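Local coordinates for SmhA (PDB 7A27), which is one component of the tripartite alpha-pore forming toxin Smh of Serratia marcescens, and probably helps build a membrane pore, at residues Thr13-Ala16 and Met17-Ile21; Ile77-Tyr80 and Thr81-Ser84; Lys341-Leu344 and Phe345-Ser348; Lys347-Asp350 and Asn351-Asn355. All coordinates share one frame; numbering follows the deposited sequence.

Contact 1: residues Thr13-Ala16 and Met17-Ile21; sequences TLMA and MHISI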
ATOM      1  N   THR A  13     -11.948 -15.161  -1.701  1.00 70.16           N
ATOM      2  CA  THR A  13     -11.421 -14.095  -0.803  1.00 70.11           C
ATOM      3  C   THR A  13     -10.806 -12.946  -1.610  1.00 69.84           C
ATOM      4  O   THR A  13     -10.056 -12.189  -0.998  1.00 71.87           O
ATOM      5  CB  THR A  13     -10.414 -14.657   0.212  1.00 69.95           C
ATOM      6  OG1 THR A  13      -9.253 -15.110  -0.489  1.00 69.22           O
ATOM      7  CG2 THR A  13     -11.000 -15.774   1.046  1.00 70.92           C
ATOM      8  N   LEU A  14     -11.117 -12.784  -2.906  1.00 68.98           N
ATOM      9  CA  LEU A  14     -10.581 -11.664  -3.731  1.00 67.36           C
ATOM     10  C   LEU A  14     -10.946 -10.301  -3.129  1.00 67.75           C
ATOM     11  O   LEU A  14     -10.068  -9.418  -3.137  1.00 65.88           O
ATOM     12  CB  LEU A  14     -11.110 -11.741  -5.168  1.00 67.30           C
ATOM     13  CG  LEU A  14     -10.423 -12.737  -6.102  1.00 66.22           C
ATOM     14  CD1 LEU A  14     -11.089 -12.732  -7.457  1.00 66.67           C
ATOM     15  CD2 LEU A  14      -8.943 -12.418  -6.285  1.00 65.46           C
ATOM     16  N   MET A  15     -12.180 -10.116  -2.653  1.00 69.01           N
ATOM     17  CA  MET A  15     -12.635  -8.794  -2.152  1.00 69.33           C
ATOM     18  C   MET A  15     -11.735  -8.378  -0.990  1.00 68.83           C
ATOM     19  O   MET A  15     -11.133  -7.299  -1.073  1.00 68.28           O
ATOM     20  CB  MET A  15     -14.101  -8.806  -1.716  1.00 70.39           C
ATOM     21  CG  MET A  15     -14.604  -7.423  -1.364  1.00 71.73           C
ATOM     22  SD  MET A  15     -16.394  -7.311  -1.165  1.00 75.06           S
ATOM     23  CE  MET A  15     -16.529  -5.810  -0.197  1.00 76.66           C
ATOM     24  N   ALA A  16     -11.622  -9.235   0.024  1.00 69.50           N
ATOM     25  CA  ALA A  16     -10.803  -8.990   1.229  1.00 70.40           C
ATOM     26  C   ALA A  16      -9.327  -8.855   0.829  1.00 70.46           C
ATOM     27  O   ALA A  16      -8.638  -7.959   1.320  1.00 70.22           O
ATOM     28  CB  ALA A  16     -11.006 -10.109   2.214  1.00 71.22           C
ATOM     29  N   MET A  17      -8.852  -9.735  -0.037  1.00 70.79           N
ATOM     30  CA  MET A  17      -7.443  -9.773  -0.474  1.00 71.49           C
ATOM     31  C   MET A  17      -7.080  -8.439  -1.122  1.00 70.20           C
ATOM     32  O   MET A  17      -5.988  -7.966  -0.831  1.00 72.70           O
ATOM     33  CB  MET A  17      -7.193 -10.931  -1.441  1.00 73.50           C
ATOM     34  CG  MET A  17      -5.726 -11.238  -1.642  1.00 74.94           C
ATOM     35  SD  MET A  17      -5.473 -12.966  -1.862  1.00 80.80           S
ATOM     36  CE  MET A  17      -5.676 -13.502  -0.162  1.00 82.10           C
ATOM     37  N   HIS A  18      -7.962  -7.845  -1.935  1.00 67.12           N
ATOM     38  CA  HIS A  18      -7.727  -6.534  -2.603  1.00 65.33           C
ATOM     39  C   HIS A  18      -7.734  -5.425  -1.547  1.00 64.79           C
ATOM     40  O   HIS A  18      -6.880  -4.527  -1.636  1.00 66.70           O
ATOM     41  CB  HIS A  18      -8.731  -6.269  -3.735  1.00 66.17           C
ATOM     42  CG  HIS A  18      -8.381  -6.876  -5.056  1.00 65.75           C
ATOM     43  ND1 HIS A  18      -8.810  -8.112  -5.439  1.00 64.75           N
ATOM     44  CD2 HIS A  18      -7.651  -6.411  -6.097  1.00 66.39           C
ATOM     45  CE1 HIS A  18      -8.361  -8.376  -6.660  1.00 65.92           C
ATOM     46  NE2 HIS A  18      -7.671  -7.345  -7.100  1.00 65.31           N
ATOM     47  N   ILE A  19      -8.638  -5.489  -0.576  1.00 63.40           N
ATOM     48  CA  ILE A  19      -8.714  -4.508   0.546  1.00 63.18           C
ATOM     49  C   ILE A  19      -7.398  -4.551   1.353  1.00 64.27           C
ATOM     50  O   ILE A  19      -6.855  -3.481   1.636  1.00 62.44           O
ATOM     51  CB  ILE A  19      -9.982  -4.774   1.388  1.00 61.20           C
ATOM     52  CG1 ILE A  19     -11.243  -4.458   0.574  1.00 61.56           C
ATOM     53  CG2 ILE A  19      -9.944  -4.021   2.706  1.00 61.50           C
ATOM     54  CD1 ILE A  19     -12.544  -4.813   1.254  1.00 63.01           C
ATOM     55  N   SER A  20      -6.861  -5.731   1.677  1.00 66.31           N
ATOM     56  CA  SER A  20      -5.613  -5.833   2.470  1.00 69.03           C
ATOM     57  C   SER A  20      -4.442  -5.294   1.639  1.00 70.07           C
ATOM     58  O   SER A  20      -3.463  -4.812   2.263  1.00 71.56           O
ATOM     59  CB  SER A  20      -5.345  -7.223   3.004  1.00 70.96           C
ATOM     60  OG  SER A  20      -4.824  -8.072   1.991  1.00 72.69           O
ATOM     61  N   ILE A  21      -4.526  -5.336   0.298  1.00 69.88           N
ATOM     62  CA  ILE A  21      -3.473  -4.767  -0.597  1.00 66.79           C
ATOM     63  C   ILE A  21      -3.616  -3.250  -0.572  1.00 68.31           C
ATOM     64  O   ILE A  21      -2.603  -2.581  -0.297  1.00 67.69           O
ATOM     65  CB  ILE A  21      -3.537  -5.318  -2.030  1.00 65.91           C
ATOM     66  CG1 ILE A  21      -3.152  -6.801  -2.058  1.00 66.57           C
ATOM     67  CG2 ILE A  21      -2.638  -4.491  -2.947  1.00 65.20           C
ATOM     68  CD1 ILE A  21      -3.423  -7.503  -3.378  1.00 66.83           C
TER

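Contact 2: residues Ile77-Tyr80 and Thr81-Ser84; sequences IGLY and TKAS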
ATOM      1  N   ILE A  77      -3.470  -0.567 -10.348  1.00 67.31           N
ATOM      2  CA  ILE A  77      -4.788  -0.102 -10.864  1.00 68.93           C
ATOM      3  C   ILE A  77      -5.193  -1.020 -12.025  1.00 69.60           C
ATOM      4  O   ILE A  77      -6.396  -1.299 -12.187  1.00 70.60           O
ATOM      5  CB  ILE A  77      -4.758   1.380 -11.263  1.00 70.79           C
ATOM      6  CG1 ILE A  77      -4.474   2.276 -10.051  1.00 70.69           C
ATOM      7  CG2 ILE A  77      -6.073   1.762 -11.951  1.00 72.84           C
ATOM      8  CD1 ILE A  77      -4.431   3.759 -10.382  1.00 72.40           C
ATOM      9  N   GLY A  78      -4.205  -1.489 -12.786  1.00 69.41           N
ATOM     10  CA  GLY A  78      -4.406  -2.444 -13.889  1.00 70.04           C
ATOM     11  C   GLY A  78      -5.034  -3.740 -13.406  1.00 68.83           C
ATOM     12  O   GLY A  78      -6.008  -4.169 -14.021  1.00 70.75           O
ATOM     13  N   LEU A  79      -4.505  -4.333 -12.336  1.00 67.81           N
ATOM     14  CA  LEU A  79      -5.009  -5.615 -11.763  1.00 66.61           C
ATOM     15  C   LEU A  79      -6.414  -5.424 -11.187  1.00 68.00           C
ATOM     16  O   LEU A  79      -7.200  -6.395 -11.233  1.00 69.99           O
ATOM     17  CB  LEU A  79      -4.101  -6.126 -10.650  1.00 63.69           C
ATOM     18  CG  LEU A  79      -2.732  -6.632 -11.081  1.00 64.22           C
ATOM     19  CD1 LEU A  79      -1.948  -7.106  -9.862  1.00 63.52           C
ATOM     20  CD2 LEU A  79      -2.823  -7.719 -12.150  1.00 65.06           C
ATOM     21  N   TYR A  80      -6.687  -4.265 -10.587  1.00 66.84           N
ATOM     22  CA  TYR A  80      -8.007  -3.978  -9.994  1.00 67.28           C
ATOM     23  C   TYR A  80      -9.040  -3.927 -11.133  1.00 67.85           C
ATOM     24  O   TYR A  80     -10.100  -4.557 -11.009  1.00 66.52           O
ATOM     25  CB  TYR A  80      -7.976  -2.694  -9.157  1.00 67.76           C
ATOM     26  CG  TYR A  80      -7.345  -2.776  -7.786  1.00 67.21           C
ATOM     27  CD1 TYR A  80      -5.982  -2.950  -7.628  1.00 66.87           C
ATOM     28  CD2 TYR A  80      -8.101  -2.605  -6.632  1.00 67.34           C
ATOM     29  CE1 TYR A  80      -5.391  -3.006  -6.373  1.00 66.21           C
ATOM     30  CE2 TYR A  80      -7.521  -2.631  -5.370  1.00 66.44           C
ATOM     31  CZ  TYR A  80      -6.157  -2.831  -5.240  1.00 65.92           C
ATOM     32  OH  TYR A  80      -5.560  -2.861  -4.012  1.00 65.72           O
ATOM     33  N   THR A  81      -8.719  -3.225 -12.225  1.00 69.07           N
ATOM     34  CA  THR A  81      -9.609  -3.070 -13.404  1.00 72.20           C
ATOM     35  C   THR A  81     -10.003  -4.468 -13.906  1.00 72.72           C
ATOM     36  O   THR A  81     -11.205  -4.692 -14.216  1.00 75.36           O
ATOM     37  CB  THR A  81      -8.957  -2.205 -14.492  1.00 74.21           C
ATOM     38  OG1 THR A  81      -8.533  -0.987 -13.871  1.00 76.75           O
ATOM     39  CG2 THR A  81      -9.887  -1.895 -15.650  1.00 76.08           C
ATOM     40  N   LYS A  82      -9.038  -5.390 -13.932  1.00 70.75           N
ATOM     41  CA  LYS A  82      -9.251  -6.781 -14.399  1.00 70.67           C
ATOM     42  C   LYS A  82     -10.381  -7.419 -13.573  1.00 69.12           C
ATOM     43  O   LYS A  82     -11.238  -8.089 -14.176  1.00 69.65           O
ATOM     44  CB  LYS A  82      -7.905  -7.513 -14.405  1.00 70.29           C
ATOM     45  CG  LYS A  82      -7.037  -7.156 -15.609  1.00 71.73           C
ATOM     46  CD  LYS A  82      -5.571  -7.537 -15.463  1.00 71.35           C
ATOM     47  CE  LYS A  82      -4.827  -7.770 -16.759  1.00 73.15           C
ATOM     48  NZ  LYS A  82      -5.171  -6.799 -17.825  1.00 75.06           N
ATOM     49  N   ALA A  83     -10.425  -7.165 -12.265  1.00 65.82           N
ATOM     50  CA  ALA A  83     -11.493  -7.657 -11.375  1.00 64.87           C
ATOM     51  C   ALA A  83     -12.845  -7.053 -11.789  1.00 65.11           C
ATOM     52  O   ALA A  83     -13.800  -7.822 -11.914  1.00 65.06           O
ATOM     53  CB  ALA A  83     -11.150  -7.371  -9.937  1.00 64.50           C
ATOM     54  N   SER A  84     -12.952  -5.738 -11.983  1.00 65.50           N
ATOM     55  CA  SER A  84     -14.207  -5.099 -12.463  1.00 68.27           C
ATOM     56  C   SER A  84     -14.653  -5.827 -13.728  1.00 68.44           C
ATOM     57  O   SER A  84     -15.835  -6.250 -13.800  1.00 68.14           O
ATOM     58  CB  SER A  84     -14.044  -3.639 -12.786  1.00 70.64           C
ATOM     59  OG  SER A  84     -13.479  -2.942 -11.697  1.00 71.98           O
TER

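Contact 3: residues Lys341-Leu344 and Phe345-Ser348; sequences KWQL and FSKS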
ATOM      1  N   LYS A 341     -22.597 -11.107  -5.613  1.00 72.30           N
ATOM      2  CA  LYS A 341     -21.289 -11.157  -4.903  1.00 71.29           C
ATOM      3  C   LYS A 341     -20.248 -10.384  -5.718  1.00 70.66           C
ATOM      4  O   LYS A 341     -19.496  -9.607  -5.108  1.00 69.21           O
ATOM      5  CB  LYS A 341     -20.791 -12.586  -4.667  1.00 70.72           C
ATOM      6  CG  LYS A 341     -21.618 -13.405  -3.689  1.00 72.88           C
ATOM      7  CD  LYS A 341     -21.177 -14.848  -3.581  1.00 73.03           C
ATOM      8  CE  LYS A 341     -22.140 -15.708  -2.789  1.00 75.85           C
ATOM      9  NZ  LYS A 341     -21.774 -17.145  -2.862  1.00 76.38           N
ATOM     10  N   TRP A 342     -20.217 -10.579  -7.043  1.00 70.49           N
ATOM     11  CA  TRP A 342     -19.255  -9.888  -7.935  1.00 69.34           C
ATOM     12  C   TRP A 342     -19.602  -8.393  -8.030  1.00 72.87           C
ATOM     13  O   TRP A 342     -18.642  -7.589  -8.074  1.00 73.80           O
ATOM     14  CB  TRP A 342     -19.172 -10.569  -9.300  1.00 67.86           C
ATOM     15  CG  TRP A 342     -18.364 -11.830  -9.302  1.00 65.40           C
ATOM     16  CD1 TRP A 342     -18.819 -13.114  -9.196  1.00 65.85           C
ATOM     17  CD2 TRP A 342     -16.940 -11.937  -9.424  1.00 62.62           C
ATOM     18  NE1 TRP A 342     -17.781 -14.002  -9.236  1.00 62.99           N
ATOM     19  CE2 TRP A 342     -16.617 -13.308  -9.373  1.00 61.84           C
ATOM     20  CE3 TRP A 342     -15.906 -11.009  -9.557  1.00 62.31           C
ATOM     21  CZ2 TRP A 342     -15.307 -13.769  -9.451  1.00 61.10           C
ATOM     22  CZ3 TRP A 342     -14.609 -11.466  -9.634  1.00 61.19           C
ATOM     23  CH2 TRP A 342     -14.315 -12.826  -9.591  1.00 60.53           C
ATOM     24  N   GLN A 343     -20.890  -8.018  -8.024  1.00 75.92           N
ATOM     25  CA  GLN A 343     -21.300  -6.587  -8.076  1.00 79.21           C
ATOM     26  C   GLN A 343     -20.814  -5.864  -6.821  1.00 79.17           C
ATOM     27  O   GLN A 343     -20.303  -4.734  -6.962  1.00 78.69           O
ATOM     28  CB  GLN A 343     -22.811  -6.419  -8.276  1.00 82.52           C
ATOM     29  CG  GLN A 343     -23.192  -6.621  -9.732  1.00 85.96           C
ATOM     30  CD  GLN A 343     -22.260  -5.802 -10.600  1.00 86.22           C
ATOM     31  OE1 GLN A 343     -22.124  -4.599 -10.377  1.00 88.35           O
ATOM     32  NE2 GLN A 343     -21.589  -6.444 -11.558  1.00 84.18           N
ATOM     33  N   LEU A 344     -20.958  -6.500  -5.659  1.00 79.16           N
ATOM     34  CA  LEU A 344     -20.549  -5.916  -4.366  1.00 79.16           C
ATOM     35  C   LEU A 344     -19.032  -5.686  -4.429  1.00 76.42           C
ATOM     36  O   LEU A 344     -18.565  -4.576  -4.057  1.00 76.49           O
ATOM     37  CB  LEU A 344     -20.935  -6.884  -3.245  1.00 81.86           C
ATOM     38  CG  LEU A 344     -21.225  -6.252  -1.880  1.00 85.23           C
ATOM     39  CD1 LEU A 344     -22.735  -6.055  -1.721  1.00 86.72           C
ATOM     40  CD2 LEU A 344     -20.637  -7.086  -0.722  1.00 84.33           C
ATOM     41  N   PHE A 345     -18.302  -6.694  -4.922  1.00 73.79           N
ATOM     42  CA  PHE A 345     -16.827  -6.666  -5.105  1.00 70.79           C
ATOM     43  C   PHE A 345     -16.487  -5.517  -6.056  1.00 71.55           C
ATOM     44  O   PHE A 345     -15.637  -4.698  -5.686  1.00 72.14           O
ATOM     45  CB  PHE A 345     -16.311  -8.034  -5.568  1.00 67.64           C
ATOM     46  CG  PHE A 345     -14.831  -8.128  -5.855  1.00 64.44           C
ATOM     47  CD1 PHE A 345     -13.903  -7.361  -5.167  1.00 63.19           C
ATOM     48  CD2 PHE A 345     -14.359  -9.029  -6.793  1.00 62.68           C
ATOM     49  CE1 PHE A 345     -12.549  -7.471  -5.441  1.00 61.09           C
ATOM     50  CE2 PHE A 345     -13.005  -9.136  -7.055  1.00 61.51           C
ATOM     51  CZ  PHE A 345     -12.106  -8.371  -6.367  1.00 60.11           C
ATOM     52  N   SER A 346     -17.172  -5.426  -7.201  1.00 71.77           N
ATOM     53  CA  SER A 346     -16.961  -4.347  -8.199  1.00 72.64           C
ATOM     54  C   SER A 346     -17.005  -2.970  -7.514  1.00 73.96           C
ATOM     55  O   SER A 346     -16.203  -2.107  -7.911  1.00 74.00           O
ATOM     56  CB  SER A 346     -17.961  -4.451  -9.323  1.00 74.95           C
ATOM     57  OG  SER A 346     -17.972  -3.307 -10.162  1.00 78.30           O
ATOM     58  N   LYS A 347     -17.893  -2.755  -6.534  1.00 75.34           N
ATOM     59  CA  LYS A 347     -18.025  -1.444  -5.840  1.00 77.04           C
ATOM     60  C   LYS A 347     -16.767  -1.210  -4.994  1.00 74.83           C
ATOM     61  O   LYS A 347     -16.216  -0.085  -5.017  1.00 76.14           O
ATOM     62  CB  LYS A 347     -19.239  -1.383  -4.916  1.00 80.06           C
ATOM     63  CG  LYS A 347     -20.587  -1.708  -5.540  1.00 83.88           C
ATOM     64  CD  LYS A 347     -21.109  -0.784  -6.628  1.00 86.97           C
ATOM     65  CE  LYS A 347     -22.459  -1.276  -7.124  1.00 89.30           C
ATOM     66  NZ  LYS A 347     -23.010  -0.435  -8.211  1.00 91.47           N
ATOM     67  N   SER A 348     -16.335  -2.225  -4.245  1.00 71.75           N
ATOM     68  CA  SER A 348     -15.109  -2.183  -3.414  1.00 69.24           C
ATOM     69  C   SER A 348     -13.928  -1.740  -4.293  1.00 68.56           C
ATOM     70  O   SER A 348     -13.129  -0.896  -3.837  1.00 67.06           O
ATOM     71  CB  SER A 348     -14.882  -3.507  -2.742  1.00 67.65           C
ATOM     72  OG  SER A 348     -13.660  -3.485  -2.016  1.00 66.75           O
TER

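Contact 4: residues Lys347-Asp350 and Asn351-Asn355; sequences KSID and NAKAN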
ATOM      1  N   LYS A 347     -17.893  -2.755  -6.534  1.00 75.34           N
ATOM      2  CA  LYS A 347     -18.025  -1.444  -5.840  1.00 77.04           C
ATOM      3  C   LYS A 347     -16.767  -1.210  -4.994  1.00 74.83           C
ATOM      4  O   LYS A 347     -16.216  -0.085  -5.017  1.00 76.14           O
ATOM      5  CB  LYS A 347     -19.239  -1.383  -4.916  1.00 80.06           C
ATOM      6  CG  LYS A 347     -20.587  -1.708  -5.540  1.00 83.88           C
ATOM      7  CD  LYS A 347     -21.109  -0.784  -6.628  1.00 86.97           C
ATOM      8  CE  LYS A 347     -22.459  -1.276  -7.124  1.00 89.30           C
ATOM      9  NZ  LYS A 347     -23.010  -0.435  -8.211  1.00 91.47           N
ATOM     10  N   SER A 348     -16.335  -2.225  -4.245  1.00 71.75           N
ATOM     11  CA  SER A 348     -15.109  -2.183  -3.414  1.00 69.24           C
ATOM     12  C   SER A 348     -13.928  -1.740  -4.293  1.00 68.56           C
ATOM     13  O   SER A 348     -13.129  -0.896  -3.837  1.00 67.06           O
ATOM     14  CB  SER A 348     -14.882  -3.507  -2.742  1.00 67.65           C
ATOM     15  OG  SER A 348     -13.660  -3.485  -2.016  1.00 66.75           O
ATOM     16  N   ILE A 349     -13.870  -2.251  -5.528  1.00 69.33           N
ATOM     17  CA  ILE A 349     -12.828  -1.948  -6.555  1.00 68.99           C
ATOM     18  C   ILE A 349     -12.962  -0.497  -7.010  1.00 69.81           C
ATOM     19  O   ILE A 349     -11.928   0.196  -7.070  1.00 70.91           O
ATOM     20  CB  ILE A 349     -12.912  -2.898  -7.767  1.00 69.49           C
ATOM     21  CG1 ILE A 349     -12.751  -4.370  -7.375  1.00 68.53           C
ATOM     22  CG2 ILE A 349     -11.875  -2.489  -8.827  1.00 70.32           C
ATOM     23  CD1 ILE A 349     -11.319  -4.770  -7.077  1.00 67.58           C
ATOM     24  N   ASP A 350     -14.170  -0.068  -7.375  1.00 70.96           N
ATOM     25  CA  ASP A 350     -14.432   1.322  -7.828  1.00 73.34           C
ATOM     26  C   ASP A 350     -13.865   2.309  -6.800  1.00 73.68           C
ATOM     27  O   ASP A 350     -13.206   3.295  -7.222  1.00 73.35           O
ATOM     28  CB  ASP A 350     -15.926   1.556  -8.070  1.00 75.28           C
ATOM     29  CG  ASP A 350     -16.481   0.947  -9.352  1.00 75.79           C
ATOM     30  OD1 ASP A 350     -15.712   0.749 -10.300  1.00 74.03           O
ATOM     31  OD2 ASP A 350     -17.696   0.698  -9.399  1.00 78.28           O
ATOM     32  N   ASN A 351     -14.084   2.042  -5.504  1.00 75.49           N
ATOM     33  CA  ASN A 351     -13.665   2.939  -4.387  1.00 76.41           C
ATOM     34  C   ASN A 351     -12.134   2.901  -4.244  1.00 74.31           C
ATOM     35  O   ASN A 351     -11.546   3.952  -3.964  1.00 72.53           O
ATOM     36  CB  ASN A 351     -14.390   2.630  -3.069  1.00 76.87           C
ATOM     37  CG  ASN A 351     -14.111   3.665  -1.985  1.00 78.02           C
ATOM     38  OD1 ASN A 351     -14.153   4.871  -2.235  1.00 80.19           O
ATOM     39  ND2 ASN A 351     -13.829   3.225  -0.771  1.00 76.76           N
ATOM     40  N   ALA A 352     -11.511   1.737  -4.408  1.00 74.11           N
ATOM     41  CA  ALA A 352     -10.042   1.573  -4.294  1.00 74.46           C
ATOM     42  C   ALA A 352      -9.361   2.378  -5.403  1.00 74.91           C
ATOM     43  O   ALA A 352      -8.357   3.060  -5.102  1.00 76.47           O
ATOM     44  CB  ALA A 352      -9.649   0.123  -4.347  1.00 74.20           C
ATOM     45  N   LYS A 353      -9.912   2.333  -6.622  1.00 74.81           N
ATOM     46  CA  LYS A 353      -9.356   3.060  -7.798  1.00 75.34           C
ATOM     47  C   LYS A 353      -9.498   4.569  -7.577  1.00 76.15           C
ATOM     48  O   LYS A 353      -8.568   5.306  -7.964  1.00 77.88           O
ATOM     49  CB  LYS A 353     -10.033   2.636  -9.106  1.00 77.05           C
ATOM     50  CG  LYS A 353      -9.675   1.238  -9.580  1.00 76.23           C
ATOM     51  CD  LYS A 353     -10.461   0.759 -10.769  1.00 76.89           C
ATOM     52  CE  LYS A 353     -10.165   1.564 -12.010  1.00 78.76           C
ATOM     53  NZ  LYS A 353     -10.875   0.983 -13.177  1.00 80.77           N
ATOM     54  N   ALA A 354     -10.632   5.013  -7.027  1.00 76.39           N
ATOM     55  CA  ALA A 354     -10.903   6.431  -6.700  1.00 77.39           C
ATOM     56  C   ALA A 354      -9.891   6.885  -5.643  1.00 76.22           C
ATOM     57  O   ALA A 354      -9.385   8.006  -5.758  1.00 77.30           O
ATOM     58  CB  ALA A 354     -12.322   6.621  -6.232  1.00 78.04           C
ATOM     59  N   ASN A 355      -9.591   6.023  -4.675  1.00 74.01           N
ATOM     60  CA  ASN A 355      -8.622   6.309  -3.588  1.00 72.80           C
ATOM     61  C   ASN A 355      -7.209   6.416  -4.171  1.00 72.21           C
ATOM     62  O   ASN A 355      -6.515   7.380  -3.828  1.00 70.22           O
ATOM     63  CB  ASN A 355      -8.708   5.279  -2.458  1.00 72.37           C
ATOM     64  CG  ASN A 355      -9.769   5.591  -1.417  1.00 73.61           C
ATOM     65  OD1 ASN A 355     -10.099   6.748  -1.181  1.00 74.76           O
ATOM     66  ND2 ASN A 355     -10.254   4.562  -0.742  1.00 73.33           N
TER

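Contact 1: residues Thr13-Ala16 and Met17-Ile21
Two donors of H18 share the carbonyl oxygen of L14. The backbone N of H18 lies 2.9 Å from L14 O, the usual bond of a helical turn, and the ring nitrogen H18 ND1 also lies 2.9 Å from L14 O. The two approach from opposite faces of the carbonyl plane, ND1 standing well above it, 45° out. The oxygen sits almost in the imidazole plane and the ring N-H bond to it is slightly bent (153°), which would favour this ring rotation. H18 reaches this place because CG lies beside its own backbone N (chi1 -84°), which turns the ring back along the helix, where CE1 runs alongside L14 CD2 at 4.1 Å. Ring and leucine thus point the same way, toward neighbouring helices: Y80 meets the imidazole edge-to-face and L14 packs on F345 and W305.

The carbonyl of M17 is likewise used twice, by the backbone N of I21 and by the hydroxyl of S20, whose OG is 3.1 Å from M17 O; both come from the same face. On another side of the helix M15 CG meets I19 CD1 at 4.2 Å. T13 occupies the N-cap position without capping through its side chain; its backbone N bonds to E304, and T13 O accepts from M17 N at 2.9 Å. These are the first two turns of helix 14-37, an amphipathic helix start packed into an elongated helical bundle.

Contact 2: residues Ile77-Tyr80 and Thr81-Ser84
The carbonyl oxygen of I77 is held by two donors of one residue, T81: its hydroxyl OG1 at 2.7 Å from I77 O and its backbone N at 3.0 Å from I77 O. This is the familiar back-bond of a helical threonine, here within helix 48-96 of the bundle, in which a side-chain hydroxyl doubles the i to i-4 bond of its own amide. The two donors come from opposite faces of the carbonyl plane, OG1 tilted 33° from it. What makes this possible is the first torsion of T81 (chi1 -52°): it sets OG1 beside the backbone N, facing the preceding turn, and sends CG2 the other way. OG1 is then also 4.2 Å from I77 CG2, a methyl that skirts the hydroxyl obliquely. The same hydroxyl has a second partner, K353 NZ on helix 325-358, so it joins backbone and neighbouring helix.

Further backbone bonds follow along the helix. K82 N reaches G78 O at 3.3 Å, and the bond from A83 N to L79 O is weak. The aliphatic part of K82 passes the same glycine carbonyl, its CG 3.5 Å from G78 O, before the chain leads off. L79 turns to helix 104-155, touching A125 and V129. Y80 points away from the turn that follows it and puts its ring between helices; its OH bonds to S22 and Y356, and its ring meets that of Y356 edge-to-face. The carbonyl of Y80 closes the turn through S84 N, which lies 3.2 Å from Y80 O in the carbonyl plane.

Contact 3: residues Lys341-Leu344 and Phe345-Ser348
Different choices of the first torsion bring W342 and F345 together. In W342, CG is anti to the carbonyl carbon and stands beside the backbone N (chi1 -77°); in F345, CG is anti to the backbone N (chi1 177°). With these settings the two side chains, three residues apart, run side by side in the same direction. W342 CE3 comes 3.7 Å from F345 CD2, lying at the edge of the phenyl and near its plane, while W342 CZ3 is 3.8 Å from F345 CE2. The six-membered rings have their planes at 48° and their centroids 5.8 Å apart, an oblique aromatic contact.

Neither ring is left to its neighbour alone. W342 NE1 donates a hydrogen bond to L9 O, which ties the indole to the segment before the first helix, and its ring meets F86 and packs on W305. F345 lies against H18 and A83.

Away from this pair the helix turns to more polar ground. The first torsion of K347 sets CG 3.4 Å from Q343 O, and a bend at chi2 keeps CD near the same oxygen, with K347 CD 4.0 Å from Q343 O. The amide of Q343 has its partner in N91, its NE2 bonding to that side chain, and K341 NZ bonds to N338. Among the backbone bonds, S346 N to W342 O is 2.8 Å. An aromatic pair three residues apart, turned inward, with K341, L344 and K347 on the exposed side, is how this amphipathic stretch of helix 325-358 packs into the core of the helical bundle.

Contact 4: residues Lys347-Asp350 and Asn351-Asn355
I349 and K353 meet one turn apart on helix 325-358, where the buried and outer sides of this bundle helix part company. On the packed side, I349 CG2 lies 4.0 Å from K353 CD, the branched methyl crossing the lysine chain obliquely. The lysine gets there by setting CG beside its backbone N (chi1 -71°), which lays the first methylenes over the carbonyl of the preceding turn, with CG 3.5 Å from I349 O; a bend at chi3 then lifts the amine off the helix. That amine is spoken for: NZ bonds to T81 OG1 on helix 48-96. I349 also presses on Y80, A83 and S84 of that helix, and A352 packs on Y80 and S22.

The other side is looser. D350 and A354 face outward, and the D350 carboxylate does not pair with the lysine: D350 OD1 and K353 NZ stay 5.6 Å apart, though their opposite charges would probably attract weakly. K347 takes part through its backbone, N351 N lying 3.1 Å from K347 O. The N351 side chain has a different task, since its ND2 bonds to the carbonyls of G191 and G193; N355, one turn on, bonds to G193 and V195, so two asparagines hold one glycine-rich segment. Farther along the helix N359 lies at a calcium site, unoccupied here, with its side chain about 9 Å from that of A354.

Beneath both sides the helix backbone is regular, and the turn at the lysine is closed by K353 N, 3.0 Å from I349 O, nearly along the axis of that carbonyl.

In the fold
From the N terminus, contact 1 starts helix 14-37, contact 2 lies on helix 48-96, and contacts 3 and 4 follow one another on helix 325-358, sharing K347 and S348. Each spans helical turns within a continuous stretch, so none closes a long loop; they run in series, without nesting or crossing. In space, however, the distant ends of the chain meet. F345 of contact 3 touches contact 1 through M15, and the shared S348 meets I19. Contact 4 reaches contact 1 through I349 against H18, while contacts 1 and 2 are joined by Y80 OH, which probably bonds to H18 O. Together they tie the first, second and last helices into one bundle.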